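Local atomic coordinates of recombination protein uvsY (Enterobacteria phage T4, PDB entry 4ZWS), a protein that promotes assembly of the UvsX recombinase on single-stranded DNA and helps UvsX to displace bound gp32, thereby supporting viral DNA synthesis. Residues N37-S40 with S41-E45; Q101-G104 with I105-D108; S18-L21 with Q22-A25. All blocks are in the same frame, centred on the assembly; numbering follows the deposited sequence.

Contact 1: N37-S40 with S41-E45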
ATOM      1  N   ASN A  37      22.739  -3.749 -14.888  1.00 51.36           N
ATOM      2  CA  ASN A  37      22.791  -3.965 -16.339  1.00 54.89           C
ATOM      3  C   ASN A  37      21.999  -5.166 -16.826  1.00 51.15           C
ATOM      4  O   ASN A  37      21.350  -5.084 -17.865  1.00 54.73           O
ATOM      5  CB  ASN A  37      24.234  -4.079 -16.801  1.00 59.42           C
ATOM      6  CG  ASN A  37      24.942  -2.765 -16.726  1.00 64.66           C
ATOM      7  OD1 ASN A  37      24.290  -1.723 -16.637  1.00 63.14           O
ATOM      8  ND2 ASN A  37      26.275  -2.792 -16.705  1.00 73.84           N
ATOM      9  N   LYS A  38      22.064  -6.276 -16.098  1.00 50.06           N
ATOM     10  CA  LYS A  38      21.249  -7.436 -16.437  1.00 49.16           C
ATOM     11  C   LYS A  38      19.789  -7.002 -16.496  1.00 48.24           C
ATOM     12  O   LYS A  38      19.114  -7.213 -17.496  1.00 48.33           O
ATOM     13  CB  LYS A  38      21.423  -8.557 -15.416  1.00 48.39           C
ATOM     14  CG  LYS A  38      22.705  -9.336 -15.546  1.00 49.47           C
ATOM     15  CD  LYS A  38      22.825 -10.358 -14.426  1.00 50.16           C
ATOM     16  CE  LYS A  38      23.824 -11.459 -14.750  1.00 56.69           C
ATOM     17  NZ  LYS A  38      25.188 -10.954 -15.065  1.00 61.19           N
ATOM     18  N   HIS A  39      19.346  -6.347 -15.426  1.00 48.52           N
ATOM     19  CA  HIS A  39      17.974  -5.869 -15.248  1.00 51.52           C
ATOM     20  C   HIS A  39      17.570  -4.967 -16.413  1.00 47.90           C
ATOM     21  O   HIS A  39      16.502  -5.107 -16.997  1.00 56.31           O
ATOM     22  CB  HIS A  39      17.888  -5.142 -13.902  1.00 46.85           C
ATOM     23  CG  HIS A  39      16.514  -4.693 -13.512  1.00 51.23           C
ATOM     24  ND1 HIS A  39      15.980  -3.486 -13.907  1.00 56.97           N
ATOM     25  CD2 HIS A  39      15.581  -5.272 -12.718  1.00 56.42           C
ATOM     26  CE1 HIS A  39      14.773  -3.351 -13.391  1.00 46.96           C
ATOM     27  NE2 HIS A  39      14.505  -4.421 -12.665  1.00 52.41           N
ATOM     28  N   SER A  40      18.470  -4.074 -16.774  1.00 57.36           N
ATOM     29  CA  SER A  40      18.248  -3.122 -17.844  1.00 50.88           C
ATOM     30  C   SER A  40      18.079  -3.865 -19.175  1.00 51.22           C
ATOM     31  O   SER A  40      17.211  -3.525 -19.984  1.00 55.63           O
ATOM     32  CB  SER A  40      19.407  -2.141 -17.893  1.00 52.69           C
ATOM     33  OG  SER A  40      19.117  -1.073 -18.749  1.00 66.63           O
ATOM     34  N   SER A  41      18.941  -4.854 -19.414  1.00 51.25           N
ATOM     35  CA  SER A  41      18.871  -5.662 -20.631  1.00 51.89           C
ATOM     36  C   SER A  41      17.587  -6.461 -20.741  1.00 51.77           C
ATOM     37  O   SER A  41      16.996  -6.559 -21.811  1.00 53.51           O
ATOM     38  CB  SER A  41      20.032  -6.651 -20.688  1.00 52.36           C
ATOM     39  OG  SER A  41      21.225  -5.993 -21.034  1.00 82.36           O
ATOM     40  N   ILE A  42      17.156  -7.015 -19.617  1.00 48.74           N
ATOM     41  CA  ILE A  42      15.947  -7.807 -19.568  1.00 47.47           C
ATOM     42  C   ILE A  42      14.744  -6.933 -19.926  1.00 50.80           C
ATOM     43  O   ILE A  42      13.891  -7.367 -20.691  1.00 48.42           O
ATOM     44  CB  ILE A  42      15.803  -8.485 -18.193  1.00 46.07           C
ATOM     45  CG1 ILE A  42      16.929  -9.512 -18.029  1.00 46.44           C
ATOM     46  CG2 ILE A  42      14.436  -9.131 -18.032  1.00 44.95           C
ATOM     47  CD1 ILE A  42      17.071 -10.077 -16.619  1.00 46.19           C
ATOM     48  N   LYS A  43      14.679  -5.704 -19.413  1.00 50.83           N
ATOM     49  CA  LYS A  43      13.592  -4.825 -19.818  1.00 48.26           C
ATOM     50  C   LYS A  43      13.581  -4.615 -21.335  1.00 49.85           C
ATOM     51  O   LYS A  43      12.519  -4.625 -21.964  1.00 49.91           O
ATOM     52  CB  LYS A  43      13.652  -3.459 -19.119  1.00 49.05           C
ATOM     53  CG  LYS A  43      13.094  -3.411 -17.710  1.00 47.91           C
ATOM     54  CD  LYS A  43      13.155  -1.995 -17.111  1.00 55.73           C
ATOM     55  CE  LYS A  43      14.571  -1.447 -17.041  1.00 80.21           C
ATOM     56  NZ  LYS A  43      14.606   0.016 -16.730  1.00 89.20           N
ATOM     57  N   LYS A  44      14.756  -4.445 -21.927  1.00 51.34           N
ATOM     58  CA  LYS A  44      14.834  -4.250 -23.374  1.00 53.34           C
ATOM     59  C   LYS A  44      14.333  -5.483 -24.115  1.00 54.70           C
ATOM     60  O   LYS A  44      13.573  -5.376 -25.071  1.00 61.76           O
ATOM     61  CB  LYS A  44      16.259  -3.927 -23.820  1.00 55.31           C
ATOM     62  CG  LYS A  44      16.711  -2.520 -23.477  1.00 60.53           C
ATOM     63  CD  LYS A  44      17.943  -2.105 -24.291  1.00 74.11           C
ATOM     64  CE  LYS A  44      18.981  -1.355 -23.441  1.00 80.62           C
ATOM     65  NZ  LYS A  44      19.779  -2.262 -22.546  1.00 78.33           N
ATOM     66  N   GLU A  45      14.738  -6.655 -23.645  1.00 52.53           N
ATOM     67  CA  GLU A  45      14.320  -7.900 -24.256  1.00 52.27           C
ATOM     68  C   GLU A  45      12.800  -8.121 -24.175  1.00 55.24           C
ATOM     69  O   GLU A  45      12.171  -8.520 -25.154  1.00 54.19           O
ATOM     70  CB  GLU A  45      15.052  -9.073 -23.599  1.00 50.59           C
ATOM     71  CG  GLU A  45      14.696 -10.421 -24.207  1.00 61.64           C
ATOM     72  CD  GLU A  45      15.117 -10.547 -25.670  1.00 65.19           C
ATOM     73  OE1 GLU A  45      15.944  -9.733 -26.135  1.00 74.01           O
ATOM     74  OE2 GLU A  45      14.598 -11.445 -26.368  1.00 60.37           O
TER

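Contact 2: Q101-G104 with I105-D108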
ATOM      1  N   GLN A 101       6.735 -14.089 -19.958  1.00 51.89           N
ATOM      2  CA  GLN A 101       6.541 -14.286 -18.529  1.00 46.84           C
ATOM      3  C   GLN A 101       7.846 -14.755 -17.886  1.00 48.22           C
ATOM      4  O   GLN A 101       8.197 -14.318 -16.790  1.00 45.92           O
ATOM      5  CB  GLN A 101       5.456 -15.310 -18.292  1.00 46.22           C
ATOM      6  CG  GLN A 101       4.086 -14.943 -18.830  1.00 67.14           C
ATOM      7  CD  GLN A 101       3.254 -14.156 -17.886  1.00 79.92           C
ATOM      8  OE1 GLN A 101       3.375 -12.931 -17.796  1.00 87.30           O
ATOM      9  NE2 GLN A 101       2.366 -14.852 -17.179  1.00 77.53           N
ATOM     10  N   TYR A 102       8.571 -15.617 -18.607  1.00 46.63           N
ATOM     11  CA  TYR A 102       9.840 -16.174 -18.142  1.00 46.48           C
ATOM     12  C   TYR A 102      10.866 -15.080 -17.934  1.00 54.62           C
ATOM     13  O   TYR A 102      11.560 -15.050 -16.915  1.00 58.36           O
ATOM     14  CB  TYR A 102      10.386 -17.167 -19.159  1.00 47.23           C
ATOM     15  CG  TYR A 102      11.624 -17.908 -18.716  1.00 47.35           C
ATOM     16  CD1 TYR A 102      12.880 -17.529 -19.182  1.00 50.61           C
ATOM     17  CD2 TYR A 102      11.555 -18.962 -17.802  1.00 46.72           C
ATOM     18  CE1 TYR A 102      14.035 -18.196 -18.775  1.00 48.70           C
ATOM     19  CE2 TYR A 102      12.701 -19.642 -17.393  1.00 47.13           C
ATOM     20  CZ  TYR A 102      13.939 -19.250 -17.883  1.00 49.66           C
ATOM     21  OH  TYR A 102      15.085 -19.910 -17.489  1.00 58.59           O
ATOM     22  N   TRP A 103      10.958 -14.188 -18.912  1.00 48.03           N
ATOM     23  CA  TRP A 103      11.806 -13.012 -18.821  1.00 48.77           C
ATOM     24  C   TRP A 103      11.359 -12.103 -17.688  1.00 53.34           C
ATOM     25  O   TRP A 103      12.189 -11.508 -17.002  1.00 48.19           O
ATOM     26  CB  TRP A 103      11.831 -12.334 -20.176  1.00 50.48           C
ATOM     27  CG  TRP A 103      12.801 -13.016 -21.090  1.00 51.57           C
ATOM     28  CD1 TRP A 103      12.519 -13.965 -22.022  1.00 59.62           C
ATOM     29  CD2 TRP A 103      14.163 -12.636 -21.320  1.00 52.79           C
ATOM     30  NE1 TRP A 103      13.650 -14.300 -22.724  1.00 58.98           N
ATOM     31  CE2 TRP A 103      14.670 -13.482 -22.327  1.00 54.03           C
ATOM     32  CE3 TRP A 103      15.015 -11.696 -20.741  1.00 57.25           C
ATOM     33  CZ2 TRP A 103      15.988 -13.413 -22.768  1.00 55.63           C
ATOM     34  CZ3 TRP A 103      16.326 -11.630 -21.182  1.00 61.75           C
ATOM     35  CH2 TRP A 103      16.797 -12.483 -22.190  1.00 55.85           C
ATOM     36  N   GLY A 104      10.049 -12.014 -17.477  1.00 52.15           N
ATOM     37  CA  GLY A 104       9.534 -11.255 -16.356  1.00 47.38           C
ATOM     38  C   GLY A 104      10.067 -11.832 -15.054  1.00 46.42           C
ATOM     39  O   GLY A 104      10.394 -11.099 -14.126  1.00 48.10           O
ATOM     40  N   ILE A 105      10.166 -13.157 -14.996  1.00 45.79           N
ATOM     41  CA  ILE A 105      10.710 -13.846 -13.834  1.00 45.23           C
ATOM     42  C   ILE A 105      12.173 -13.491 -13.655  1.00 45.57           C
ATOM     43  O   ILE A 105      12.616 -13.250 -12.535  1.00 53.09           O
ATOM     44  CB  ILE A 105      10.531 -15.370 -13.937  1.00 45.59           C
ATOM     45  CG1 ILE A 105       9.057 -15.728 -13.707  1.00 44.57           C
ATOM     46  CG2 ILE A 105      11.337 -16.070 -12.865  1.00 44.77           C
ATOM     47  CD1 ILE A 105       8.752 -17.214 -13.771  1.00 44.42           C
ATOM     48  N   LEU A 106      12.917 -13.446 -14.754  1.00 46.20           N
ATOM     49  CA  LEU A 106      14.323 -13.072 -14.688  1.00 47.87           C
ATOM     50  C   LEU A 106      14.452 -11.650 -14.174  1.00 49.54           C
ATOM     51  O   LEU A 106      15.316 -11.367 -13.342  1.00 47.16           O
ATOM     52  CB  LEU A 106      15.000 -13.188 -16.054  1.00 47.85           C
ATOM     53  CG  LEU A 106      14.971 -14.558 -16.732  1.00 47.95           C
ATOM     54  CD1 LEU A 106      15.775 -14.528 -17.998  1.00 49.44           C
ATOM     55  CD2 LEU A 106      15.477 -15.639 -15.783  1.00 47.47           C
ATOM     56  N   LEU A 107      13.561 -10.770 -14.628  1.00 49.41           N
ATOM     57  CA  LEU A 107      13.581  -9.379 -14.194  1.00 49.15           C
ATOM     58  C   LEU A 107      13.397  -9.295 -12.685  1.00 51.33           C
ATOM     59  O   LEU A 107      14.142  -8.588 -12.000  1.00 47.83           O
ATOM     60  CB  LEU A 107      12.491  -8.567 -14.891  1.00 48.83           C
ATOM     61  CG  LEU A 107      12.523  -7.060 -14.631  1.00 49.96           C
ATOM     62  CD1 LEU A 107      13.762  -6.441 -15.257  1.00 51.19           C
ATOM     63  CD2 LEU A 107      11.289  -6.409 -15.154  1.00 50.80           C
ATOM     64  N   ASP A 108      12.409 -10.028 -12.168  1.00 46.71           N
ATOM     65  CA  ASP A 108      12.144 -10.024 -10.732  1.00 56.85           C
ATOM     66  C   ASP A 108      13.304 -10.595  -9.939  1.00 50.60           C
ATOM     67  O   ASP A 108      13.652 -10.064  -8.882  1.00 54.31           O
ATOM     68  CB  ASP A 108      10.870 -10.795 -10.394  1.00 57.33           C
ATOM     69  CG  ASP A 108       9.628 -10.118 -10.937  1.00 74.72           C
ATOM     70  OD1 ASP A 108       9.723  -8.908 -11.266  1.00 85.09           O
ATOM     71  OD2 ASP A 108       8.556 -10.772 -10.987  1.00 69.24           O
TER

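Contact 3: S18-L21 with Q22-A25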
ATOM      1  N   SER A  18      36.162 -12.591   4.214  1.00 74.51           N
ATOM      2  CA  SER A  18      36.534 -11.797   5.387  1.00 74.44           C
ATOM      3  C   SER A  18      37.975 -11.282   5.365  1.00 79.91           C
ATOM      4  O   SER A  18      38.291 -10.247   5.960  1.00 78.70           O
ATOM      5  CB  SER A  18      36.319 -12.628   6.639  1.00 74.50           C
ATOM      6  OG  SER A  18      35.005 -13.134   6.652  1.00 87.51           O
ATOM      7  N   THR A  19      38.849 -12.023   4.697  1.00 73.00           N
ATOM      8  CA  THR A  19      40.260 -11.672   4.637  1.00 73.09           C
ATOM      9  C   THR A  19      40.533 -10.457   3.728  1.00 71.48           C
ATOM     10  O   THR A  19      41.604  -9.857   3.805  1.00 79.10           O
ATOM     11  CB  THR A  19      41.101 -12.881   4.151  1.00 74.68           C
ATOM     12  OG1 THR A  19      40.708 -13.255   2.825  1.00 76.18           O
ATOM     13  CG2 THR A  19      40.896 -14.064   5.070  1.00 76.85           C
ATOM     14  N   LYS A  20      39.578 -10.119   2.860  1.00 69.31           N
ATOM     15  CA  LYS A  20      39.707  -9.003   1.908  1.00 68.73           C
ATOM     16  C   LYS A  20      38.497  -8.085   1.990  1.00 66.37           C
ATOM     17  O   LYS A  20      37.856  -7.783   0.977  1.00 64.82           O
ATOM     18  CB  LYS A  20      39.831  -9.529   0.482  1.00 69.85           C
ATOM     19  CG  LYS A  20      40.852 -10.631   0.303  1.00 89.46           C
ATOM     20  CD  LYS A  20      40.857 -11.109  -1.134  1.00 86.39           C
ATOM     21  CE  LYS A  20      39.437 -11.432  -1.550  1.00 67.04           C
ATOM     22  NZ  LYS A  20      39.387 -12.144  -2.834  1.00 67.07           N
ATOM     23  N   LEU A  21      38.189  -7.641   3.196  1.00 67.03           N
ATOM     24  CA  LEU A  21      36.934  -6.960   3.441  1.00 65.99           C
ATOM     25  C   LEU A  21      36.814  -5.597   2.719  1.00 65.01           C
ATOM     26  O   LEU A  21      35.750  -5.283   2.181  1.00 63.64           O
ATOM     27  CB  LEU A  21      36.757  -6.843   4.946  1.00 70.00           C
ATOM     28  CG  LEU A  21      35.332  -7.005   5.445  1.00 70.37           C
ATOM     29  CD1 LEU A  21      34.813  -8.341   4.948  1.00 66.51           C
ATOM     30  CD2 LEU A  21      35.381  -7.040   6.952  1.00 79.78           C
ATOM     31  N   GLN A  22      37.894  -4.815   2.656  1.00 65.91           N
ATOM     32  CA  GLN A  22      37.869  -3.537   1.916  1.00 65.47           C
ATOM     33  C   GLN A  22      37.642  -3.760   0.434  1.00 73.26           C
ATOM     34  O   GLN A  22      36.908  -3.006  -0.209  1.00 63.31           O
ATOM     35  CB  GLN A  22      39.149  -2.731   2.102  1.00 67.00           C
ATOM     36  CG  GLN A  22      39.311  -2.077   3.452  1.00 69.62           C
ATOM     37  CD  GLN A  22      40.637  -1.343   3.559  1.00 80.44           C
ATOM     38  OE1 GLN A  22      40.690  -0.118   3.721  1.00 93.36           O
ATOM     39  NE2 GLN A  22      41.726  -2.112   3.537  1.00 79.00           N
ATOM     40  N   TYR A  23      38.286  -4.791  -0.101  1.00 65.34           N
ATOM     41  CA  TYR A  23      38.075  -5.161  -1.481  1.00 63.35           C
ATOM     42  C   TYR A  23      36.609  -5.519  -1.716  1.00 61.71           C
ATOM     43  O   TYR A  23      36.003  -5.072  -2.684  1.00 60.77           O
ATOM     44  CB  TYR A  23      38.960  -6.351  -1.863  1.00 64.18           C
ATOM     45  CG  TYR A  23      38.526  -6.956  -3.166  1.00 64.30           C
ATOM     46  CD1 TYR A  23      38.933  -6.421  -4.378  1.00 65.15           C
ATOM     47  CD2 TYR A  23      37.639  -8.034  -3.183  1.00 62.55           C
ATOM     48  CE1 TYR A  23      38.497  -6.961  -5.577  1.00 66.70           C
ATOM     49  CE2 TYR A  23      37.196  -8.574  -4.368  1.00 63.64           C
ATOM     50  CZ  TYR A  23      37.627  -8.036  -5.566  1.00 67.61           C
ATOM     51  OH  TYR A  23      37.181  -8.576  -6.756  1.00 73.06           O
ATOM     52  N   GLU A  24      36.026  -6.294  -0.808  1.00 66.61           N
ATOM     53  CA  GLU A  24      34.658  -6.760  -0.999  1.00 60.24           C
ATOM     54  C   GLU A  24      33.710  -5.575  -1.029  1.00 59.43           C
ATOM     55  O   GLU A  24      32.733  -5.577  -1.774  1.00 65.27           O
ATOM     56  CB  GLU A  24      34.264  -7.760   0.086  1.00 64.41           C
ATOM     57  CG  GLU A  24      35.034  -9.086   0.043  1.00 65.76           C
ATOM     58  CD  GLU A  24      34.571 -10.030  -1.063  1.00 68.40           C
ATOM     59  OE1 GLU A  24      34.528 -11.255  -0.808  1.00 70.77           O
ATOM     60  OE2 GLU A  24      34.251  -9.567  -2.180  1.00 70.36           O
ATOM     61  N   ALA A  25      34.007  -4.572  -0.213  1.00 65.67           N
ATOM     62  CA  ALA A  25      33.223  -3.346  -0.175  1.00 60.20           C
ATOM     63  C   ALA A  25      33.243  -2.604  -1.499  1.00 59.70           C
ATOM     64  O   ALA A  25      32.207  -2.148  -1.967  1.00 59.33           O
ATOM     65  CB  ALA A  25      33.731  -2.444   0.916  1.00 61.80           C
TER

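Contact 1: N37-S40 with S41-E45
H39 and K43 meet one helical turn apart, the methylene CE of K43 coming 4.0 Å from ND1 of the H39 ring at a slant. The imidazole reaches this place because its CG stands anti to the backbone N (chi1 -175°), while the K43 chain, extended at first, bends at chi3 and brings CE, next to the ammonium, up to the ring. K43 NZ stays 4.7 Å from H39 ND1; if the histidine were protonated, the two charges would probably disfavour each other. A flat, partly polar ring suits this buried site: it packs on helix 91-135 and makes an edge-to-face stack with F133 of a neighbouring subunit. H39 and K43 belong to the long helix 21-64, part of the alpha-barrel architecture of the heptamer, and the i to i+4 ladder runs unbroken through them, with I42 N giving a bond of 2.9 Å to K38 O. A small hydroxyl suits S41: beside its own backbone N, OG turns back to N37 O for a weak hydrogen bond of 3.3 Å, and the same carbonyl accepts S41 N at 2.9 Å. Branched and apolar, I42 lays CD1 alongside the K38 carbonyl, 3.6 Å from K38 O, before packing on C110. Flexible K44 curls back at chi3 and chi4, bringing NZ to 4.0 Å from S40 OG, whereas K38 spends its ammonium on a salt bridge with E9 of helix 3-14.

Contact 2: Q101-G104 with I105-D108
The carbonyl oxygen of W103 takes the shortest hydrogen bond here, 2.8 Å from L107 N, with an N-H...O angle of 155°. It is one rung of the i to i+4 ladder of an alpha helix, the long helix 91-135, and its neighbours follow the pattern: I105 N to Q101 O, L106 N to Y102 O and, at 3.0 Å, D108 N to G104 O. On the side where helices 3-14 and 21-64 pack, L106 fits its isobutyl group to two aromatic rings of the preceding turn. Its CD1 lies over one face of the W103 indole, offset toward the rim, as a CH-pi contact: the methyl is 4.2 Å from the centroid of the six-membered ring and 20° off its normal. The same CD1 approaches Y102 obliquely, 4.1 Å from CE1. Y102 comes within range because its CG is anti to the backbone N (chi1 -174°), which brings CE1 close to L106 while the ring as a whole points outward; its OH then bonds to L3 N, so one residue offers an apolar ring to leucine and a polar end to helix 3-14. The broad indole of W103 suits the interface with helix 21-64, where it packs on M46 and I49. Branched I105 faces a neighbouring subunit, packing on the chain of its K43. D108 is exposed, and an acid there can pair with a lysine across the subunit interface: OD2 forms a salt bridge with NZ of that same K43.

Contact 3: S18-L21 with Q22-A25
The phenol ring of Y23 meets K20 at its edge: K20 O lies near the ring plane, 4.2 Å from Y23 CD2. K20 CE comes 4.2 Å from Y23 CD2. The side chains lie side by side, pointing the same way, their CB atoms 4.0 Å apart, since a first torsion of 166° swings the Y23 ring beside its own carbonyl carbon, next to K20. The motif is a helix start: K20 holds the N-cap position of helix 21-64, and its carbonyl opens the ladder by accepting E24 N at 3.0 Å, in the carbonyl plane; L21 O follows, accepting A25 N. Apolar L21 turns to helix 91-135, packing on I124 and I127. E24 bends at chi2 so that CG passes close by the K20 carbonyl; OE1 bonds to D17 N and OE2 makes a salt bridge with R120. K20 NZ, 5.3 Å from E24 OE1, is too far for a direct pair and reaches D17 in a long, weak ion pair. An acid this near the helix start probably gains from the positive dipole end, and R120 would favour its charged form. Bonded to D17 and R120, E24 therefore links the helix start to the preceding loop and to helix 91-135.

Overall arrangement
Along the chain the order is contact 3, contact 1, contact 2. Contacts 3 and 1 share helix 21-64, with centres about 29 Å apart: contact 3 marks its first turn, far from the middle of the chain, and contact 1 lies well along it. Contact 2 belongs to helix 91-135; its centre lies about 10 Å from that of contact 1, and the two touch directly, H39 on L107 and E45 on W103. Contact 3 is about 21 Å from contact 2 between nearest atoms, yet packs against the same helix further on. Contacts 1 and 2 also face two different neighbouring subunits, joining each chain's helix pair to the heptamer.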